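Local coordinates for coiled-coil quantitatively-enriched protein 1 (Schizosaccharomyces pombe, PDB 7CUJ) that links telomeres to the meiotic centrosome during nuclear reorganisation and is required for telomere length regulation and chromosome segregation, at residues D38-G43 against S47-K52; S59-A64 against Y189-Y194; I212-I217 against P305-L310; H219-F224 against A230-N235; V240-S245 against A311-A316. All coordinates share one frame; numbering follows the deposited sequence.

Contact 1: D38-G43 against S47-K52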
# COMPACT_ATOMS: atom_id res chain seq x y z
N ASP A 38 -2.31 -8.28 -2.08
CA ASP A 38 -3.54 -8.71 -1.43
C ASP A 38 -4.73 -8.42 -2.34
O ASP A 38 -5.61 -9.26 -2.48
CB ASP A 38 -3.69 -8.06 -0.05
CG ASP A 38 -5.00 -8.41 0.64
OD1 ASP A 38 -5.19 -9.60 0.97
OD2 ASP A 38 -5.83 -7.50 0.82
N HIS A 39 -4.72 -7.24 -2.97
CA HIS A 39 -5.79 -6.82 -3.86
C HIS A 39 -5.86 -7.75 -5.07
O HIS A 39 -6.92 -8.30 -5.37
CB HIS A 39 -5.60 -5.36 -4.27
CG HIS A 39 -6.71 -4.82 -5.11
ND1 HIS A 39 -7.84 -4.25 -4.55
CD2 HIS A 39 -6.87 -4.76 -6.45
CE1 HIS A 39 -8.65 -3.86 -5.52
NE2 HIS A 39 -8.08 -4.16 -6.69
N PHE A 40 -4.72 -7.93 -5.74
CA PHE A 40 -4.61 -8.66 -6.99
C PHE A 40 -4.93 -10.15 -6.80
O PHE A 40 -5.49 -10.78 -7.70
CB PHE A 40 -3.21 -8.47 -7.58
CG PHE A 40 -2.90 -9.32 -8.78
CD1 PHE A 40 -3.46 -9.02 -10.02
CD2 PHE A 40 -2.05 -10.41 -8.69
CE1 PHE A 40 -3.17 -9.79 -11.14
CE2 PHE A 40 -1.76 -11.18 -9.80
CZ PHE A 40 -2.32 -10.87 -11.02
N CYS A 41 -4.58 -10.69 -5.63
CA CYS A 41 -4.65 -12.13 -5.41
C CYS A 41 -5.97 -12.56 -4.78
O CYS A 41 -6.19 -13.76 -4.60
CB CYS A 41 -3.48 -12.60 -4.54
SG CYS A 41 -1.90 -12.67 -5.41
N THR A 42 -6.87 -11.62 -4.47
CA THR A 42 -8.11 -11.97 -3.79
C THR A 42 -9.35 -11.60 -4.61
O THR A 42 -10.47 -11.78 -4.14
CB THR A 42 -8.22 -11.36 -2.39
OG1 THR A 42 -8.02 -9.95 -2.49
CG2 THR A 42 -7.27 -11.97 -1.39
N GLY A 43 -9.16 -11.10 -5.84
CA GLY A 43 -10.30 -10.76 -6.67
C GLY A 43 -9.92 -10.08 -7.98
O GLY A 43 -8.74 -9.85 -8.24
N SER A 47 -6.50 -2.64 -14.74
CA SER A 47 -5.35 -2.71 -15.63
C SER A 47 -4.09 -2.15 -14.96
O SER A 47 -2.99 -2.66 -15.19
CB SER A 47 -5.66 -1.99 -16.92
OG SER A 47 -4.50 -1.90 -17.74
N ARG A 48 -4.25 -1.10 -14.15
CA ARG A 48 -3.13 -0.40 -13.54
C ARG A 48 -2.57 -1.21 -12.37
O ARG A 48 -1.37 -1.14 -12.10
CB ARG A 48 -3.51 1.03 -13.17
CG ARG A 48 -3.62 1.97 -14.36
CD ARG A 48 -4.35 3.26 -14.05
NE ARG A 48 -3.68 4.08 -13.05
CZ ARG A 48 -4.18 4.37 -11.85
NH1 ARG A 48 -5.37 3.92 -11.48
NH2 ARG A 48 -3.48 5.13 -11.02
N ILE A 49 -3.43 -1.98 -11.69
CA ILE A 49 -3.00 -2.89 -10.65
C ILE A 49 -2.11 -3.96 -11.27
O ILE A 49 -1.05 -4.29 -10.74
CB ILE A 49 -4.21 -3.52 -9.91
CG1 ILE A 49 -5.01 -2.50 -9.10
CG2 ILE A 49 -3.77 -4.70 -9.06
CD1 ILE A 49 -4.31 -1.99 -7.85
N GLN A 50 -2.56 -4.49 -12.41
CA GLN A 50 -1.87 -5.55 -13.14
C GLN A 50 -0.52 -5.06 -13.64
O GLN A 50 0.44 -5.82 -13.67
CB GLN A 50 -2.75 -6.05 -14.28
CG GLN A 50 -3.94 -6.87 -13.81
CD GLN A 50 -5.00 -7.04 -14.87
OE1 GLN A 50 -4.77 -6.83 -16.05
NE2 GLN A 50 -6.19 -7.44 -14.44
N GLU A 51 -0.46 -3.77 -14.02
CA GLU A 51 0.76 -3.11 -14.46
C GLU A 51 1.78 -3.10 -13.32
O GLU A 51 2.96 -3.33 -13.55
CB GLU A 51 0.43 -1.69 -14.92
CG GLU A 51 1.63 -0.89 -15.39
CD GLU A 51 1.30 0.34 -16.23
OE1 GLU A 51 2.11 0.67 -17.12
OE2 GLU A 51 0.23 0.96 -16.00
N LYS A 52 1.29 -2.84 -12.10
CA LYS A 52 2.13 -2.76 -10.91
C LYS A 52 2.61 -4.14 -10.49
O LYS A 52 3.70 -4.28 -9.94
CB LYS A 52 1.39 -2.03 -9.79
CG LYS A 52 1.54 -0.51 -9.82
CD LYS A 52 0.37 0.24 -9.24
CE LYS A 52 0.55 1.74 -9.33
NZ LYS A 52 -0.62 2.46 -8.77
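I49 packs against H39 and F40. Its CG1 branch lies 3.9 Å from H39 CD2, and its terminal CD1 stays by the same ring carbon. The CG2 methyl stands anti to the backbone N of I49 and meets F40 CB at 4.1 Å. One branched side chain thus fills the angle between two neighbouring residues of the other helix, and this is the tight, buried part of the contact. H39 swings CG anti to its own backbone N (chi1 -176°), which brings CD2 to I49 CG1 and CD1. The two segments belong to consecutive helices, 34-41 and 47-65, joined by a short loop. D46, just ahead of the second helix, accepts from the backbone N of I49. The same region is a homodimer interface: D46 of the second subunit bonds to H39 NE2, and I49 also packs on H39 of that subunit. With an alanine here in place of I49, a gap is likely to open beside H39 CD2 and F40 CB, taking away part of the apolar packing on the H39 ring. The looser side is at Q50, which is partly exposed. Its CG comes within 4.0 Å of the F40 ring carbon CE1, while its extended chain crosses F40 at about a right angle, amide and ring planes 71° apart.

Contact 2: S59-A64 against Y189-Y194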
# COMPACT_ATOMS: atom_id res chain seq x y z
N SER A 59 10.96 -7.19 -10.42
CA SER A 59 11.83 -6.99 -9.27
C SER A 59 12.23 -8.33 -8.65
O SER A 59 13.37 -8.47 -8.19
CB SER A 59 11.15 -6.12 -8.24
OG SER A 59 10.73 -4.90 -8.81
N ALA A 60 11.29 -9.28 -8.61
CA ALA A 60 11.53 -10.59 -8.03
C ALA A 60 12.51 -11.37 -8.90
O ALA A 60 13.42 -12.02 -8.39
CB ALA A 60 10.21 -11.31 -7.85
N HIS A 61 12.32 -11.27 -10.23
CA HIS A 61 13.27 -11.81 -11.20
C HIS A 61 14.66 -11.24 -10.95
O HIS A 61 15.64 -11.99 -10.96
CB HIS A 61 12.81 -11.53 -12.63
CG HIS A 61 11.83 -12.51 -13.16
ND1 HIS A 61 12.06 -13.87 -13.13
CD2 HIS A 61 10.62 -12.35 -13.75
CE1 HIS A 61 11.04 -14.50 -13.66
NE2 HIS A 61 10.14 -13.59 -14.05
N ASN A 62 14.74 -9.92 -10.74
CA ASN A 62 16.01 -9.23 -10.61
C ASN A 62 16.77 -9.72 -9.38
O ASN A 62 17.96 -10.00 -9.46
CB ASN A 62 15.86 -7.70 -10.61
CG ASN A 62 15.35 -7.15 -11.92
OD1 ASN A 62 15.38 -7.83 -12.95
ND2 ASN A 62 14.87 -5.91 -11.90
N ILE A 63 16.05 -9.81 -8.25
CA ILE A 63 16.62 -10.27 -6.99
C ILE A 63 17.17 -11.69 -7.18
O ILE A 63 18.22 -12.03 -6.63
CB ILE A 63 15.58 -10.18 -5.85
CG1 ILE A 63 15.25 -8.72 -5.51
CG2 ILE A 63 16.03 -10.95 -4.61
CD1 ILE A 63 13.90 -8.52 -4.85
N ALA A 64 16.45 -12.49 -7.98
CA ALA A 64 16.80 -13.88 -8.22
C ALA A 64 18.00 -13.99 -9.16
O ALA A 64 18.72 -14.97 -9.13
CB ALA A 64 15.60 -14.63 -8.76
N TYR A 189 20.72 -19.23 -16.80
CA TYR A 189 21.10 -18.59 -15.56
C TYR A 189 19.84 -18.25 -14.75
O TYR A 189 19.85 -18.32 -13.53
CB TYR A 189 21.98 -17.36 -15.81
CG TYR A 189 22.40 -16.63 -14.56
CD1 TYR A 189 23.57 -16.97 -13.90
CD2 TYR A 189 21.62 -15.62 -14.02
CE1 TYR A 189 23.96 -16.31 -12.74
CE2 TYR A 189 22.00 -14.95 -12.86
CZ TYR A 189 23.17 -15.30 -12.22
OH TYR A 189 23.55 -14.65 -11.09
N ASP A 190 18.76 -17.90 -15.46
CA ASP A 190 17.54 -17.42 -14.84
C ASP A 190 16.33 -17.84 -15.67
O ASP A 190 16.44 -18.08 -16.87
CB ASP A 190 17.59 -15.91 -14.61
CG ASP A 190 17.77 -15.11 -15.88
OD1 ASP A 190 16.78 -14.97 -16.64
OD2 ASP A 190 18.90 -14.63 -16.12
N ILE A 191 15.17 -17.89 -15.00
CA ILE A 191 13.93 -18.37 -15.58
C ILE A 191 13.39 -17.36 -16.59
O ILE A 191 12.79 -17.76 -17.58
CB ILE A 191 12.91 -18.72 -14.47
CG1 ILE A 191 13.20 -20.09 -13.84
CG2 ILE A 191 11.47 -18.63 -14.96
CD1 ILE A 191 13.13 -21.26 -14.81
N GLU A 192 13.61 -16.06 -16.33
CA GLU A 192 13.22 -15.03 -17.27
C GLU A 192 13.80 -15.34 -18.65
O GLU A 192 13.10 -15.26 -19.66
CB GLU A 192 13.63 -13.64 -16.77
CG GLU A 192 13.06 -12.50 -17.61
CD GLU A 192 13.45 -11.09 -17.20
OE1 GLU A 192 13.46 -10.81 -15.98
OE2 GLU A 192 13.76 -10.28 -18.09
N ALA A 193 15.09 -15.71 -18.68
CA ALA A 193 15.77 -16.08 -19.91
C ALA A 193 15.14 -17.32 -20.52
O ALA A 193 15.01 -17.41 -21.74
CB ALA A 193 17.25 -16.28 -19.66
N TYR A 194 14.73 -18.27 -19.67
CA TYR A 194 14.06 -19.47 -20.14
C TYR A 194 12.73 -19.10 -20.79
O TYR A 194 12.47 -19.49 -21.93
CB TYR A 194 13.90 -20.51 -19.03
CG TYR A 194 13.30 -21.81 -19.51
CD1 TYR A 194 14.09 -22.78 -20.10
CD2 TYR A 194 11.94 -22.05 -19.40
CE1 TYR A 194 13.54 -23.97 -20.55
CE2 TYR A 194 11.38 -23.23 -19.85
CZ TYR A 194 12.18 -24.20 -20.43
OH TYR A 194 11.64 -25.37 -20.87
O HOH W 1 14.54 -15.13 -13.61
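The imidazole of H61 carries E192 CB over one face, 4.1 Å from the ring centroid and 13° off the normal, a CH-pi contact. At the ring edge, near its plane, I191 CG2 approaches H61 CE1 at 4.4 Å. The E192 carboxylate is turned 70° from the ring plane, with OE1 3.5 Å from H61 CB. E192 CG stands anti to the backbone N (chi1 -171°) and the chain runs on extended, which carries OE1 past the ring to the root of H61. There K65 forms a salt bridge with OE1, and Q58 gives it a hydrogen bond. A water joins the two segments: it lies 2.8 Å from H61 ND1 and accepts from E192 N at 3.0 Å. The contact sets helix 47-65 against the start of helix 191-200, which follows strand 184-188 in the six-stranded parallel sheet of an alpha/beta fold. D190 is the N-cap of that helix, its OD1 accepting from A193 N at 2.8 Å. S127 donates a further hydrogen bond to D190 OD1. A leucine in place of H61 would probably leave the water without its ND1 partner and E192 CB without an aromatic face to lie on. I221 of helix 217-223 packs against both H61 and I191.

Contact 3: I212-I217 against P305-L310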
# COMPACT_ATOMS: atom_id res chain seq x y z
N ILE A 212 17.68 -22.46 -10.76
CA ILE A 212 16.44 -21.98 -10.17
C ILE A 212 16.67 -21.78 -8.67
O ILE A 212 17.01 -22.72 -7.97
CB ILE A 212 15.28 -22.95 -10.46
CG1 ILE A 212 15.00 -23.04 -11.96
CG2 ILE A 212 14.04 -22.55 -9.68
CD1 ILE A 212 14.00 -24.11 -12.35
N HIS A 213 16.46 -20.54 -8.21
CA HIS A 213 16.62 -20.24 -6.79
C HIS A 213 15.45 -20.80 -6.00
O HIS A 213 14.29 -20.59 -6.36
CB HIS A 213 16.80 -18.73 -6.56
CG HIS A 213 18.23 -18.32 -6.46
ND1 HIS A 213 18.78 -17.37 -7.30
CD2 HIS A 213 19.22 -18.73 -5.64
CE1 HIS A 213 20.05 -17.21 -6.99
NE2 HIS A 213 20.35 -18.03 -5.98
N LEU A 214 15.78 -21.53 -4.92
CA LEU A 214 14.78 -22.14 -4.05
C LEU A 214 14.00 -21.04 -3.33
O LEU A 214 14.59 -20.19 -2.66
CB LEU A 214 15.48 -23.07 -3.05
CG LEU A 214 16.01 -24.39 -3.62
CD1 LEU A 214 17.06 -24.99 -2.69
CD2 LEU A 214 14.89 -25.39 -3.83
N GLY A 215 12.68 -21.07 -3.50
CA GLY A 215 11.76 -20.20 -2.78
C GLY A 215 11.55 -18.86 -3.48
O GLY A 215 10.85 -18.00 -2.95
N SER A 216 12.15 -18.70 -4.66
CA SER A 216 12.05 -17.47 -5.44
C SER A 216 10.85 -17.56 -6.39
O SER A 216 10.14 -18.56 -6.39
CB SER A 216 13.33 -17.20 -6.19
OG SER A 216 13.50 -18.11 -7.26
N ILE A 217 10.66 -16.50 -7.19
CA ILE A 217 9.64 -16.47 -8.23
C ILE A 217 9.94 -17.52 -9.30
O ILE A 217 9.03 -18.00 -9.97
CB ILE A 217 9.48 -15.07 -8.85
CG1 ILE A 217 8.24 -15.01 -9.76
CG2 ILE A 217 10.74 -14.64 -9.59
CD1 ILE A 217 7.75 -13.62 -10.06
N PRO A 305 17.67 -34.07 -6.43
CA PRO A 305 16.23 -34.19 -6.23
C PRO A 305 15.57 -33.06 -7.01
O PRO A 305 16.19 -32.02 -7.24
CB PRO A 305 16.06 -33.96 -4.72
CG PRO A 305 17.26 -33.13 -4.33
CD PRO A 305 18.38 -33.61 -5.23
N PRO A 306 14.31 -33.22 -7.47
CA PRO A 306 13.63 -32.16 -8.21
C PRO A 306 13.24 -31.07 -7.21
O PRO A 306 13.30 -31.28 -6.01
CB PRO A 306 12.39 -32.88 -8.77
CG PRO A 306 12.10 -33.96 -7.75
CD PRO A 306 13.47 -34.41 -7.28
N LEU A 307 12.86 -29.90 -7.73
CA LEU A 307 12.39 -28.82 -6.87
C LEU A 307 11.09 -29.26 -6.20
O LEU A 307 10.24 -29.88 -6.85
CB LEU A 307 12.18 -27.56 -7.71
CG LEU A 307 13.45 -26.92 -8.25
CD1 LEU A 307 13.13 -25.99 -9.40
CD2 LEU A 307 14.19 -26.17 -7.15
N MET A 308 10.95 -28.96 -4.90
CA MET A 308 9.77 -29.36 -4.16
C MET A 308 8.55 -28.61 -4.70
O MET A 308 8.66 -27.47 -5.13
CB MET A 308 9.92 -29.13 -2.65
CG MET A 308 10.09 -27.69 -2.23
SD MET A 308 10.15 -27.52 -0.42
CE MET A 308 11.73 -28.30 -0.06
N ASP A 309 7.40 -29.29 -4.70
CA ASP A 309 6.18 -28.78 -5.31
C ASP A 309 5.51 -27.78 -4.37
O ASP A 309 5.37 -28.06 -3.19
CB ASP A 309 5.24 -29.92 -5.70
CG ASP A 309 4.10 -29.51 -6.62
OD1 ASP A 309 3.99 -28.31 -6.93
OD2 ASP A 309 3.32 -30.40 -7.01
N LEU A 310 5.09 -26.64 -4.93
CA LEU A 310 4.52 -25.56 -4.14
C LEU A 310 3.04 -25.36 -4.47
O LEU A 310 2.47 -24.32 -4.12
CB LEU A 310 5.31 -24.27 -4.40
CG LEU A 310 6.80 -24.30 -4.08
CD1 LEU A 310 7.47 -23.02 -4.55
CD2 LEU A 310 7.05 -24.52 -2.59
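L214 and L307 come nearest in the backbone, with their CA atoms 7.6 Å apart. I212 and H213 lie on strand 208-213, and a type II beta turn runs from H213 to S216, with G215 at positive phi. The 305-310 segment has no regular structure. No hydrogen bond joins the two segments, and side chains make the contact. L307 divides its two methyls between two residues. Its CD1 lies 3.6 Å from I212 CG2 and equally close to the CD1 of I212, while its CD2 meets L214 CD2 at 3.5 Å. I212 places CG1 beside its backbone N and CG2 beside its carbonyl carbon (chi1 -63°), and L307 CD1 sits against both branches. The strand is an inner member of the parallel sheet, next to edge strand 11-16, and the polypeptide beyond helix 275-294 is laid over its C-terminal end. The turn leads directly into helix 217-223, with S216 as the N-cap. S216 OG donates to H213 O at 2.8 Å and also bonds to the backbone N of E218. H219 of that helix bonds to M308 O through NE2 and to G215 N through ND1, bridging the turn and the 305-310 segment.

Contact 4: H219-F224 against A230-N235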
# COMPACT_ATOMS: atom_id res chain seq x y z
N HIS A 219 11.16 -20.54 -8.75
CA HIS A 219 10.58 -21.76 -8.21
C HIS A 219 9.08 -21.79 -8.46
O HIS A 219 8.54 -22.82 -8.85
CB HIS A 219 10.92 -21.87 -6.71
CG HIS A 219 10.71 -23.23 -6.14
ND1 HIS A 219 11.18 -23.57 -4.88
CD2 HIS A 219 10.10 -24.33 -6.63
CE1 HIS A 219 10.87 -24.82 -4.62
NE2 HIS A 219 10.20 -25.31 -5.68
N ALA A 220 8.42 -20.64 -8.24
CA ALA A 220 6.97 -20.52 -8.38
C ALA A 220 6.56 -20.69 -9.84
O ALA A 220 5.60 -21.40 -10.13
CB ALA A 220 6.50 -19.21 -7.81
N ILE A 221 7.28 -20.03 -10.75
CA ILE A 221 7.03 -20.15 -12.17
C ILE A 221 7.16 -21.62 -12.59
O ILE A 221 6.36 -22.12 -13.38
CB ILE A 221 7.94 -19.21 -12.99
CG1 ILE A 221 7.50 -17.75 -12.82
CG2 ILE A 221 7.99 -19.62 -14.45
CD1 ILE A 221 8.57 -16.73 -13.17
N LYS A 222 8.17 -22.31 -12.03
CA LYS A 222 8.42 -23.71 -12.32
C LYS A 222 7.19 -24.56 -11.98
O LYS A 222 6.78 -25.40 -12.78
CB LYS A 222 9.72 -24.18 -11.66
CG LYS A 222 9.72 -25.57 -11.03
CD LYS A 222 9.73 -26.72 -12.01
CE LYS A 222 9.16 -27.99 -11.42
NZ LYS A 222 9.10 -29.08 -12.42
N CYS A 223 6.59 -24.31 -10.80
CA CYS A 223 5.53 -25.15 -10.26
C CYS A 223 4.19 -24.89 -10.95
O CYS A 223 3.28 -25.70 -10.82
CB CYS A 223 5.39 -24.97 -8.76
SG CYS A 223 6.79 -25.62 -7.81
N PHE A 224 4.07 -23.76 -11.65
CA PHE A 224 2.82 -23.41 -12.31
C PHE A 224 3.03 -23.25 -13.82
O PHE A 224 2.15 -22.76 -14.51
CB PHE A 224 2.17 -22.18 -11.65
CG PHE A 224 1.74 -22.40 -10.23
CD1 PHE A 224 2.61 -22.15 -9.18
CD2 PHE A 224 0.47 -22.89 -9.93
CE1 PHE A 224 2.22 -22.36 -7.86
CE2 PHE A 224 0.08 -23.10 -8.62
CZ PHE A 224 0.96 -22.84 -7.58
N ALA A 230 -5.56 -18.64 -16.63
CA ALA A 230 -6.00 -17.36 -16.09
C ALA A 230 -5.43 -17.13 -14.69
O ALA A 230 -5.29 -15.98 -14.27
CB ALA A 230 -7.51 -17.28 -16.11
N SER A 231 -5.08 -18.21 -13.98
CA SER A 231 -4.68 -18.12 -12.58
C SER A 231 -3.16 -18.19 -12.43
O SER A 231 -2.67 -18.34 -11.31
CB SER A 231 -5.37 -19.19 -11.76
OG SER A 231 -4.84 -20.48 -12.07
N PHE A 232 -2.43 -18.04 -13.54
CA PHE A 232 -0.99 -18.22 -13.53
C PHE A 232 -0.29 -17.12 -12.74
O PHE A 232 0.50 -17.40 -11.84
CB PHE A 232 -0.43 -18.35 -14.95
CG PHE A 232 1.08 -18.41 -15.01
CD1 PHE A 232 1.76 -19.52 -14.53
CD2 PHE A 232 1.81 -17.35 -15.52
CE1 PHE A 232 3.15 -19.57 -14.57
CE2 PHE A 232 3.20 -17.40 -15.56
CZ PHE A 232 3.87 -18.51 -15.09
N LEU A 233 -0.57 -15.86 -13.09
CA LEU A 233 0.06 -14.72 -12.44
C LEU A 233 -0.31 -14.70 -10.96
O LEU A 233 0.55 -14.49 -10.11
CB LEU A 233 -0.37 -13.42 -13.14
CG LEU A 233 0.18 -13.21 -14.55
CD1 LEU A 233 -0.29 -11.88 -15.12
CD2 LEU A 233 1.70 -13.28 -14.57
N VAL A 234 -1.60 -14.95 -10.67
CA VAL A 234 -2.12 -14.88 -9.32
C VAL A 234 -1.38 -15.87 -8.41
O VAL A 234 -1.00 -15.52 -7.30
CB VAL A 234 -3.66 -15.07 -9.30
CG1 VAL A 234 -4.20 -15.47 -7.94
CG2 VAL A 234 -4.38 -13.83 -9.81
N ASN A 235 -1.13 -17.08 -8.93
CA ASN A 235 -0.56 -18.16 -8.14
C ASN A 235 0.92 -17.92 -7.84
O ASN A 235 1.35 -18.12 -6.71
CB ASN A 235 -0.83 -19.53 -8.77
CG ASN A 235 -2.26 -20.00 -8.56
OD1 ASN A 235 -2.82 -19.83 -7.48
ND2 ASN A 235 -2.85 -20.59 -9.59
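F224 reaches across to F232 and N235 at a corner between consecutive helices joined by a loop, where helix 217-223 ends and helix 232-243 begins. The F224 side chain starts at CB, which lies 3.9 Å from F232 CD1. CG stands anti to the carbonyl carbon (chi1 -65°), and the ring turns one face to N235 CB. CG itself is the more distant part, 4.1 Å from N235 CB. CD2 comes closer to that carbon, and CE2 is nearest at 3.7 Å. CE2 and CD2 also have the N235 amide nitrogen near them. At the tip, CZ is still within 3.9 Å of N235 CB. The CB of N235 therefore sits over the ring face, 3.8 Å from its centroid and 15° off the normal, a CH-pi contact. The amide plane is 21° from the ring plane, but the amide itself lies out past the rim by CE2 and CD2. N235 OD1 accepts from the backbone N of both V315 and A316, and these two bonds would limit rotation of the amide. The edge of the F224 ring meets A220 O in plane. V239, one helical turn beyond N235, also packs on F224.

F232 comes to the corner by its own edge. Its CG is anti to the backbone N, which sends the ring back toward the end of the first helix. There I221 CG2 approaches CZ, a looser apolar touch. The carbonyl oxygen of F224 lies near the plane of the F232 ring, with F224 O 3.3 Å from F232 CD1.

Contact 5: V240-S245 against A311-A316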
# COMPACT_ATOMS: atom_id res chain seq x y z
N VAL A 240 4.96 -16.71 -3.82
CA VAL A 240 6.11 -15.90 -3.49
C VAL A 240 5.79 -15.02 -2.28
O VAL A 240 6.59 -14.94 -1.35
CB VAL A 240 6.60 -15.09 -4.71
CG1 VAL A 240 7.35 -13.83 -4.32
CG2 VAL A 240 7.44 -15.94 -5.64
N ALA A 241 4.61 -14.39 -2.29
CA ALA A 241 4.15 -13.57 -1.18
C ALA A 241 4.16 -14.38 0.12
O ALA A 241 4.68 -13.91 1.13
CB ALA A 241 2.80 -12.96 -1.47
N THR A 242 3.59 -15.59 0.09
CA THR A 242 3.51 -16.42 1.28
C THR A 242 4.90 -16.78 1.78
O THR A 242 5.20 -16.61 2.96
CB THR A 242 2.64 -17.67 1.05
OG1 THR A 242 1.32 -17.24 0.72
CG2 THR A 242 2.58 -18.57 2.27
N LEU A 243 5.76 -17.25 0.87
CA LEU A 243 7.09 -17.72 1.22
C LEU A 243 7.92 -16.60 1.85
O LEU A 243 8.76 -16.87 2.71
CB LEU A 243 7.78 -18.30 -0.02
CG LEU A 243 7.22 -19.62 -0.54
CD1 LEU A 243 7.86 -20.00 -1.87
CD2 LEU A 243 7.42 -20.74 0.47
N SER A 244 7.66 -15.35 1.44
CA SER A 244 8.48 -14.21 1.84
C SER A 244 7.77 -13.33 2.87
O SER A 244 8.10 -12.15 2.98
CB SER A 244 8.89 -13.40 0.63
OG SER A 244 9.53 -14.21 -0.33
N SER A 245 6.82 -13.89 3.62
CA SER A 245 6.07 -13.11 4.60
C SER A 245 6.62 -13.35 6.02
O SER A 245 6.59 -14.52 6.45
CB SER A 245 4.59 -13.39 4.53
OG SER A 245 4.04 -12.84 3.34
N ALA A 311 2.43 -26.35 -5.12
CA ALA A 311 1.06 -26.25 -5.61
C ALA A 311 0.07 -26.08 -4.46
O ALA A 311 -0.99 -25.49 -4.64
CB ALA A 311 0.72 -27.44 -6.47
N SER A 312 0.42 -26.61 -3.28
CA SER A 312 -0.42 -26.53 -2.09
C SER A 312 -0.50 -25.09 -1.58
O SER A 312 -1.43 -24.74 -0.85
CB SER A 312 0.04 -27.48 -1.02
OG SER A 312 1.33 -27.12 -0.54
N LEU A 313 0.48 -24.27 -1.96
CA LEU A 313 0.53 -22.87 -1.56
C LEU A 313 -0.16 -21.99 -2.60
O LEU A 313 0.00 -20.77 -2.57
CB LEU A 313 1.99 -22.43 -1.38
CG LEU A 313 2.75 -22.98 -0.17
CD1 LEU A 313 4.15 -22.41 -0.12
CD2 LEU A 313 2.01 -22.68 1.13
N SER A 314 -0.92 -22.60 -3.52
CA SER A 314 -1.65 -21.82 -4.52
C SER A 314 -2.79 -21.05 -3.86
O SER A 314 -3.26 -21.43 -2.79
CB SER A 314 -2.16 -22.70 -5.64
OG SER A 314 -3.28 -23.45 -5.21
N VAL A 315 -3.25 -19.98 -4.52
CA VAL A 315 -4.28 -19.12 -3.96
C VAL A 315 -5.55 -19.12 -4.82
O VAL A 315 -6.56 -18.57 -4.40
CB VAL A 315 -3.78 -17.68 -3.70
CG1 VAL A 315 -2.69 -17.62 -2.64
CG2 VAL A 315 -3.35 -16.97 -4.97
N ALA A 316 -5.49 -19.72 -6.02
CA ALA A 316 -6.62 -19.65 -6.94
C ALA A 316 -6.77 -20.93 -7.76
O ALA A 316 -5.84 -21.74 -7.84
CB ALA A 316 -6.50 -18.43 -7.82
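L313 lays its CD1 methyl against L243, 3.7 Å from L243 CD2 and 4.2 Å from L243 CG. The two leucines cross at about a right angle, so one methyl of L313 rests on the branched end of L243. The other methyl, L313 CD2, lies 4.3 Å from T242 CG2, a lighter touch. The two methyls of L313 are thus shared between neighbouring residues of the helix. This is a surface contact between the last turn of helix 232-243 and the C-terminal end of this fragment. That end makes a short 3-10 turn at A311 and S312, then runs on without regular structure. V239, one turn earlier on the helix, also packs on L313. The helix finishes at L243. Several polar atoms here bond to the chain of another protein in the assembly. T242 OG1 bonds to the backbone and to a basic side chain of that chain, besides G238 O of its own helix. L313 O accepts from a basic side chain of the same partner, and V315 forms backbone hydrogen bonds with it.

In the fold
This chain is a fragment of the full-length protein and holds an alpha/beta domain. Contacts 1 and 2 share helix 47-65, their centres 21 Å apart. Contact 1 lies in the interface with the second subunit, about 26 Å from the chain centre, and contact 2 by the parallel sheet, about 6 Å from it. Strand 208-213 leads from contact 3 through helix 217-223 to contact 4, and helix 232-243 then links contacts 4 and 5, centres 10 Å apart. Contact 4 touches the other four. Contacts 3 and 5 alternate along the chain. The segment after helix 275-294 packs on both the strand and helix 232-243, consistent with joining the sheet to helices that contact the other protein.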